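Local structure of envelope polyprotein (Puumala orthohantavirus, 5FXU) at residues L163-M175 against W345-E356. The protein is the Gn envelope glycoprotein ectodomain, part of the antigenic surface of the hantavirus, and probably serves with its partner glycoprotein in host-cell entry. Sequence-based numbering, arbitrary orientation.
Sequences LVEGVCFNPVHTM and WTGFIPLPGEIE
Leu351 meets Phe169 where the end of strand 345-354 joins strand 167-171, the second arm of a β-hairpin with a type I' turn from Val164 to Val167, in a short antiparallel ladder. CB of Leu351 lies 3.9 Å from CE2 of Phe169, the two side chains crossing at about a right angle; from strand 185-197, Val187 touches Phe169 and Val189 touches Leu351. The Phe169 ring extends opposite the main-chain nitrogen (chi1 179°), which carries its CZ to 3.3 Å from Leu351 O and sets its far rim against the backbone of Leu351 to Glu354, with Pro352 C at its edge. At Pro352 the carbonyl O accepts a nearly straight bond from Val172 N (3.0 Å, 168° at the hydrogen), and Val172 CG2 touches the proline ring at CG, with Tyr249 of helix 249-260 packing against both residues. Gly353 and Pro171 form a non-hydrogen-bonded pair whose CA atoms are just 4.0 Å apart; Gly353 CA also makes a CA-H...O contact with Asn170 O (3.4 Å). Glu354 and Asn170 form the hydrogen-bonded pair, gripped both ways: Glu354 N donates to Asn170 O at 3.0 Å, and Asn170 N returns a bond to Glu354 O. A Cys168–Cys158 disulfide ties strand 167-171 to the preceding chain. Beyond the ladder, Ile355 crosses Val167 obliquely, its CG2 methyl 3.5 Å from Val167 CG1.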
ATOM      1  N   LEU A 163      -4.738 -14.970  15.528  1.00 81.01           N
ATOM      2  CA  LEU A 163      -3.876 -14.506  16.604  1.00 84.99           C
ATOM      3  C   LEU A 163      -3.567 -13.003  16.425  1.00 85.99           C
ATOM      4  O   LEU A 163      -2.819 -12.619  15.528  1.00 88.24           O
ATOM      5  CB  LEU A 163      -2.581 -15.343  16.667  1.00 84.28           C
ATOM      6  CG  LEU A 163      -1.726 -15.185  17.934  1.00 85.25           C
ATOM      7  CD1 LEU A 163      -2.459 -15.732  19.161  1.00 86.57           C
ATOM      8  CD2 LEU A 163      -0.361 -15.843  17.779  1.00 84.04           C
ATOM      9  N   VAL A 164      -4.150 -12.170  17.286  1.00 85.63           N
ATOM     10  CA  VAL A 164      -4.000 -10.723  17.213  1.00 83.65           C
ATOM     11  C   VAL A 164      -3.560 -10.194  18.578  1.00 87.64           C
ATOM     12  O   VAL A 164      -4.268 -10.349  19.574  1.00 87.16           O
ATOM     13  CB  VAL A 164      -5.313 -10.023  16.856  1.00 81.33           C
ATOM     14  CG1 VAL A 164      -5.017  -8.602  16.395  1.00 81.11           C
ATOM     15  CG2 VAL A 164      -6.088 -10.765  15.787  1.00 79.67           C
ATOM     16  N   GLU A 165      -2.386  -9.572  18.614  1.00 93.33           N
ATOM     17  CA  GLU A 165      -1.762  -9.094  19.852  1.00 99.58           C
ATOM     18  C   GLU A 165      -1.641 -10.239  20.887  1.00104.87           C
ATOM     19  O   GLU A 165      -1.837 -10.011  22.077  1.00111.79           O
ATOM     20  CB  GLU A 165      -2.539  -7.887  20.457  1.00102.09           C
ATOM     21  CG  GLU A 165      -2.898  -6.741  19.494  1.00101.50           C
ATOM     22  CD  GLU A 165      -3.942  -5.732  20.013  1.00100.80           C
ATOM     23  OE1 GLU A 165      -5.132  -6.099  20.069  1.00 98.37           O
ATOM     24  OE2 GLU A 165      -3.601  -4.555  20.326  1.00100.98           O
ATOM     25  N   GLY A 166      -1.313 -11.457  20.441  1.00103.01           N
ATOM     26  CA  GLY A 166      -1.254 -12.630  21.328  1.00103.31           C
ATOM     27  C   GLY A 166      -2.593 -13.144  21.846  1.00102.50           C
ATOM     28  O   GLY A 166      -2.630 -13.851  22.854  1.00107.64           O
ATOM     29  N   VAL A 167      -3.683 -12.820  21.151  1.00 97.71           N
ATOM     30  CA  VAL A 167      -5.039 -13.168  21.583  1.00 96.01           C
ATOM     31  C   VAL A 167      -5.814 -13.704  20.386  1.00 92.81           C
ATOM     32  O   VAL A 167      -5.689 -13.176  19.288  1.00 96.60           O
ATOM     33  CB  VAL A 167      -5.780 -11.929  22.132  1.00 97.39           C
ATOM     34  CG1 VAL A 167      -7.104 -12.335  22.745  1.00 96.73           C
ATOM     35  CG2 VAL A 167      -4.934 -11.186  23.167  1.00100.96           C
ATOM     36  N   CYS A 168      -6.626 -14.732  20.590  1.00 90.18           N
ATOM     37  CA  CYS A 168      -7.435 -15.288  19.507  1.00 89.78           C
ATOM     38  C   CYS A 168      -8.743 -14.525  19.379  1.00 86.61           C
ATOM     39  O   CYS A 168      -9.478 -14.438  20.339  1.00 86.15           O
ATOM     40  CB  CYS A 168      -7.679 -16.788  19.736  1.00 96.17           C
ATOM     41  SG  CYS A 168      -6.174 -17.754  19.396  1.00 99.45           S
ATOM     42  N   PHE A 169      -9.013 -13.949  18.205  1.00 84.70           N
ATOM     43  CA  PHE A 169     -10.149 -12.998  18.014  1.00 81.31           C
ATOM     44  C   PHE A 169     -10.996 -13.300  16.782  1.00 79.73           C
ATOM     45  O   PHE A 169     -10.424 -13.545  15.734  1.00 80.54           O
ATOM     46  CB  PHE A 169      -9.583 -11.572  17.886  1.00 77.17           C
ATOM     47  CG  PHE A 169     -10.628 -10.503  17.659  1.00 76.07           C
ATOM     48  CD1 PHE A 169     -11.579 -10.212  18.637  1.00 75.61           C
ATOM     49  CD2 PHE A 169     -10.650  -9.767  16.479  1.00 74.23           C
ATOM     50  CE1 PHE A 169     -12.535  -9.220  18.442  1.00 75.72           C
ATOM     51  CE2 PHE A 169     -11.604  -8.774  16.282  1.00 75.12           C
ATOM     52  CZ  PHE A 169     -12.550  -8.500  17.263  1.00 75.54           C
ATOM     53  N   ASN A 170     -12.329 -13.225  16.913  1.00 80.23           N
ATOM     54  CA  ASN A 170     -13.293 -13.362  15.805  1.00 83.99           C
ATOM     55  C   ASN A 170     -14.178 -12.099  15.670  1.00 86.02           C
ATOM     56  O   ASN A 170     -14.947 -11.794  16.579  1.00 84.19           O
ATOM     57  CB  ASN A 170     -14.210 -14.565  16.058  1.00 90.03           C
ATOM     58  CG  ASN A 170     -14.943 -15.023  14.814  1.00 92.58           C
ATOM     59  OD1 ASN A 170     -16.174 -14.988  14.754  1.00 92.44           O
ATOM     60  ND2 ASN A 170     -14.191 -15.460  13.808  1.00 93.85           N
ATOM     61  N   PRO A 171     -14.081 -11.355  14.541  1.00 86.58           N
ATOM     62  CA  PRO A 171     -14.847 -10.092  14.453  1.00 86.40           C
ATOM     63  C   PRO A 171     -16.337 -10.311  14.221  1.00 87.85           C
ATOM     64  O   PRO A 171     -16.722 -11.401  13.826  1.00 89.37           O
ATOM     65  CB  PRO A 171     -14.211  -9.391  13.253  1.00 84.86           C
ATOM     66  CG  PRO A 171     -13.724 -10.506  12.398  1.00 84.05           C
ATOM     67  CD  PRO A 171     -13.226 -11.552  13.351  1.00 84.76           C
ATOM     68  N   VAL A 172     -17.154  -9.282  14.473  1.00 94.12           N
ATOM     69  CA  VAL A 172     -18.600  -9.311  14.144  1.00 99.32           C
ATOM     70  C   VAL A 172     -18.797  -9.587  12.646  1.00103.53           C
ATOM     71  O   VAL A 172     -17.984  -9.161  11.835  1.00104.45           O
ATOM     72  CB  VAL A 172     -19.385  -8.015  14.555  1.00100.91           C
ATOM     73  CG1 VAL A 172     -19.466  -7.869  16.072  1.00100.73           C
ATOM     74  CG2 VAL A 172     -18.824  -6.744  13.913  1.00100.75           C
ATOM     75  N   HIS A 173     -19.831 -10.365  12.316  1.00113.74           N
ATOM     76  CA  HIS A 173     -20.148 -10.817  10.950  1.00117.51           C
ATOM     77  C   HIS A 173     -21.465 -10.283  10.348  1.00121.21           C
ATOM     78  O   HIS A 173     -21.577 -10.229   9.117  1.00119.21           O
ATOM     79  CB  HIS A 173     -20.130 -12.368  10.918  1.00117.53           C
ATOM     80  CG  HIS A 173     -21.287 -13.020  11.623  1.00118.89           C
ATOM     81  ND1 HIS A 173     -21.223 -13.424  12.942  1.00119.07           N
ATOM     82  CD2 HIS A 173     -22.529 -13.348  11.192  1.00118.82           C
ATOM     83  CE1 HIS A 173     -22.377 -13.961  13.295  1.00118.82           C
ATOM     84  NE2 HIS A 173     -23.186 -13.925  12.252  1.00120.17           N
ATOM     85  N   THR A 174     -22.441  -9.905  11.189  1.00125.64           N
ATOM     86  CA  THR A 174     -23.781  -9.485  10.714  1.00129.43           C
ATOM     87  C   THR A 174     -23.785  -8.114  10.020  1.00130.72           C
ATOM     88  O   THR A 174     -22.984  -7.215  10.322  1.00128.87           O
ATOM     89  CB  THR A 174     -24.894  -9.514  11.808  1.00129.93           C
ATOM     90  OG1 THR A 174     -24.574  -8.637  12.894  1.00130.38           O
ATOM     91  CG2 THR A 174     -25.121 -10.939  12.323  1.00127.94           C
ATOM     92  N   MET A 175     -24.709  -7.986   9.072  1.00134.70           N
ATOM     93  CA  MET A 175     -24.871  -6.768   8.273  1.00135.96           C
ATOM     94  C   MET A 175     -25.618  -5.662   9.031  1.00138.21           C
ATOM     95  O   MET A 175     -25.418  -4.473   8.745  1.00142.30           O
ATOM     96  CB  MET A 175     -25.638  -7.125   6.984  1.00137.60           C
ATOM     97  CG  MET A 175     -25.796  -6.011   5.952  1.00139.69           C
ATOM     98  SD  MET A 175     -26.168  -6.635   4.293  1.00140.31           S
ATOM     99  CE  MET A 175     -25.829  -5.204   3.248  1.00138.61           C
ATOM    100  N   TRP A 345      -0.582   1.384   1.953  1.00 25.98           N
ATOM    101  CA  TRP A 345      -0.857   2.000   3.248  1.00 26.62           C
ATOM    102  C   TRP A 345      -1.101   0.893   4.261  1.00 27.73           C
ATOM    103  O   TRP A 345      -1.911  -0.008   4.017  1.00 27.44           O
ATOM    104  CB  TRP A 345      -2.091   2.910   3.172  1.00 26.28           C
ATOM    105  CG  TRP A 345      -2.367   3.660   4.457  1.00 25.17           C
ATOM    106  CD1 TRP A 345      -1.892   4.880   4.795  1.00 25.33           C
ATOM    107  CD2 TRP A 345      -3.167   3.219   5.552  1.00 24.92           C
ATOM    108  NE1 TRP A 345      -2.349   5.244   6.041  1.00 26.66           N
ATOM    109  CE2 TRP A 345      -3.132   4.237   6.534  1.00 26.18           C
ATOM    110  CE3 TRP A 345      -3.919   2.065   5.804  1.00 26.10           C
ATOM    111  CZ2 TRP A 345      -3.823   4.140   7.760  1.00 25.96           C
ATOM    112  CZ3 TRP A 345      -4.618   1.960   7.030  1.00 26.09           C
ATOM    113  CH2 TRP A 345      -4.565   2.993   7.983  1.00 26.30           C
ATOM    114  N   THR A 346      -0.374   0.961   5.369  1.00 28.06           N
ATOM    115  CA  THR A 346      -0.456  -0.012   6.433  1.00 30.56           C
ATOM    116  C   THR A 346      -0.804   0.741   7.714  1.00 32.43           C
ATOM    117  O   THR A 346      -0.159   1.735   8.072  1.00 33.34           O
ATOM    118  CB  THR A 346       0.866  -0.811   6.571  1.00 31.03           C
ATOM    119  OG1 THR A 346       1.157  -1.480   5.326  1.00 33.78           O
ATOM    120  CG2 THR A 346       0.754  -1.866   7.646  1.00 32.53           C
ATOM    121  N   GLY A 347      -1.855   0.276   8.387  1.00 32.96           N
ATOM    122  CA  GLY A 347      -2.276   0.838   9.661  1.00 31.60           C
ATOM    123  C   GLY A 347      -3.086  -0.135  10.482  1.00 31.27           C
ATOM    124  O   GLY A 347      -3.093  -1.323  10.208  1.00 30.38           O
ATOM    125  N   PHE A 348      -3.740   0.380  11.515  1.00 31.40           N
ATOM    126  CA  PHE A 348      -4.475  -0.431  12.483  1.00 32.66           C
ATOM    127  C   PHE A 348      -5.842   0.178  12.746  1.00 33.74           C
ATOM    128  O   PHE A 348      -5.967   1.395  12.835  1.00 35.85           O
ATOM    129  CB  PHE A 348      -3.685  -0.560  13.779  1.00 32.40           C
ATOM    130  CG  PHE A 348      -2.335  -1.185  13.586  1.00 33.55           C
ATOM    131  CD1 PHE A 348      -1.235  -0.409  13.233  1.00 34.26           C
ATOM    132  CD2 PHE A 348      -2.164  -2.558  13.726  1.00 34.51           C
ATOM    133  CE1 PHE A 348       0.020  -0.990  13.039  1.00 35.11           C
ATOM    134  CE2 PHE A 348      -0.911  -3.142  13.547  1.00 33.76           C
ATOM    135  CZ  PHE A 348       0.180  -2.361  13.193  1.00 33.95           C
ATOM    136  N   ILE A 349      -6.861  -0.674  12.846  1.00 34.75           N
ATOM    137  CA  ILE A 349      -8.203  -0.247  13.228  1.00 34.47           C
ATOM    138  C   ILE A 349      -8.765  -1.158  14.321  1.00 34.09           C
ATOM    139  O   ILE A 349      -8.482  -2.376  14.340  1.00 33.68           O
ATOM    140  CB  ILE A 349      -9.176  -0.187  12.024  1.00 34.90           C
ATOM    141  CG1 ILE A 349      -9.450  -1.579  11.434  1.00 35.39           C
ATOM    142  CG2 ILE A 349      -8.631   0.759  10.964  1.00 36.03           C
ATOM    143  CD1 ILE A 349     -10.562  -1.617  10.405  1.00 36.21           C
ATOM    144  N   PRO A 350      -9.566  -0.578  15.237  1.00 33.07           N
ATOM    145  CA  PRO A 350     -10.254  -1.387  16.233  1.00 33.27           C
ATOM    146  C   PRO A 350     -11.462  -2.099  15.629  1.00 34.43           C
ATOM    147  O   PRO A 350     -12.236  -1.477  14.913  1.00 36.34           O
ATOM    148  CB  PRO A 350     -10.685  -0.353  17.265  1.00 33.86           C
ATOM    149  CG  PRO A 350     -10.894   0.900  16.484  1.00 33.16           C
ATOM    150  CD  PRO A 350      -9.869   0.858  15.390  1.00 33.26           C
ATOM    151  N   LEU A 351     -11.599  -3.395  15.889  1.00 36.83           N
ATOM    152  CA  LEU A 351     -12.776  -4.145  15.467  1.00 40.88           C
ATOM    153  C   LEU A 351     -13.556  -4.674  16.660  1.00 42.67           C
ATOM    154  O   LEU A 351     -12.967  -5.195  17.601  1.00 37.36           O
ATOM    155  CB  LEU A 351     -12.396  -5.347  14.607  1.00 41.98           C
ATOM    156  CG  LEU A 351     -11.813  -5.085  13.226  1.00 41.50           C
ATOM    157  CD1 LEU A 351     -11.286  -6.326  12.523  1.00 43.41           C
ATOM    158  CD2 LEU A 351     -12.839  -4.415  12.344  1.00 42.69           C
ATOM    159  N   PRO A 352     -14.891  -4.566  16.607  1.00 48.29           N
ATOM    160  CA  PRO A 352     -15.724  -5.214  17.597  1.00 52.33           C
ATOM    161  C   PRO A 352     -15.900  -6.691  17.252  1.00 57.56           C
ATOM    162  O   PRO A 352     -15.978  -7.052  16.075  1.00 59.78           O
ATOM    163  CB  PRO A 352     -17.039  -4.460  17.474  1.00 52.97           C
ATOM    164  CG  PRO A 352     -17.116  -4.099  16.040  1.00 51.61           C
ATOM    165  CD  PRO A 352     -15.701  -3.884  15.584  1.00 50.14           C
ATOM    166  N   GLY A 353     -15.940  -7.532  18.279  1.00 66.14           N
ATOM    167  CA  GLY A 353     -16.104  -8.981  18.109  1.00 68.90           C
ATOM    168  C   GLY A 353     -16.045  -9.738  19.423  1.00 68.85           C
ATOM    169  O   GLY A 353     -16.444  -9.208  20.457  1.00 69.98           O
ATOM    170  N   GLU A 354     -15.518 -10.962  19.382  1.00 72.55           N
ATOM    171  CA  GLU A 354     -15.447 -11.836  20.551  1.00 73.72           C
ATOM    172  C   GLU A 354     -14.066 -12.497  20.670  1.00 72.21           C
ATOM    173  O   GLU A 354     -13.581 -13.099  19.724  1.00 67.86           O
ATOM    174  CB  GLU A 354     -16.541 -12.888  20.475  1.00 80.76           C
ATOM    175  CG  GLU A 354     -17.966 -12.325  20.416  1.00 84.47           C
ATOM    176  CD  GLU A 354     -19.023 -13.263  20.984  1.00 92.53           C
ATOM    177  OE1 GLU A 354     -18.900 -13.573  22.184  1.00 91.46           O
ATOM    178  OE2 GLU A 354     -19.988 -13.664  20.268  1.00 97.94           O
ATOM    179  N   ILE A 355     -13.436 -12.361  21.834  1.00 75.47           N
ATOM    180  CA  ILE A 355     -12.088 -12.916  22.102  1.00 81.68           C
ATOM    181  C   ILE A 355     -11.980 -14.448  22.280  1.00 93.05           C
ATOM    182  O   ILE A 355     -10.947 -15.035  21.937  1.00106.66           O
ATOM    183  CB  ILE A 355     -11.425 -12.133  23.280  1.00 81.11           C
ATOM    184  CG1 ILE A 355     -10.824 -10.822  22.741  1.00 80.96           C
ATOM    185  CG2 ILE A 355     -10.357 -12.949  24.001  1.00 79.87           C
ATOM    186  CD1 ILE A 355     -10.302  -9.859  23.789  1.00 80.03           C
ATOM    187  N   GLU A 356     -13.011 -15.097  22.812  1.00 98.24           N
ATOM    188  CA  GLU A 356     -12.991 -16.564  23.040  1.00100.37           C
ATOM    189  C   GLU A 356     -11.877 -16.999  24.013  1.00 98.62           C
ATOM    190  O   GLU A 356     -10.677 -16.933  23.694  1.00 96.98           O
ATOM    191  CB  GLU A 356     -12.862 -17.362  21.721  1.00100.89           C
ATOM    192  CG  GLU A 356     -13.741 -16.941  20.567  1.00103.06           C
ATOM    193  CD  GLU A 356     -15.205 -17.017  20.889  1.00106.01           C
ATOM    194  OE1 GLU A 356     -15.693 -18.106  21.239  1.00111.56           O
ATOM    195  OE2 GLU A 356     -15.867 -15.989  20.781  1.00104.05           O
TER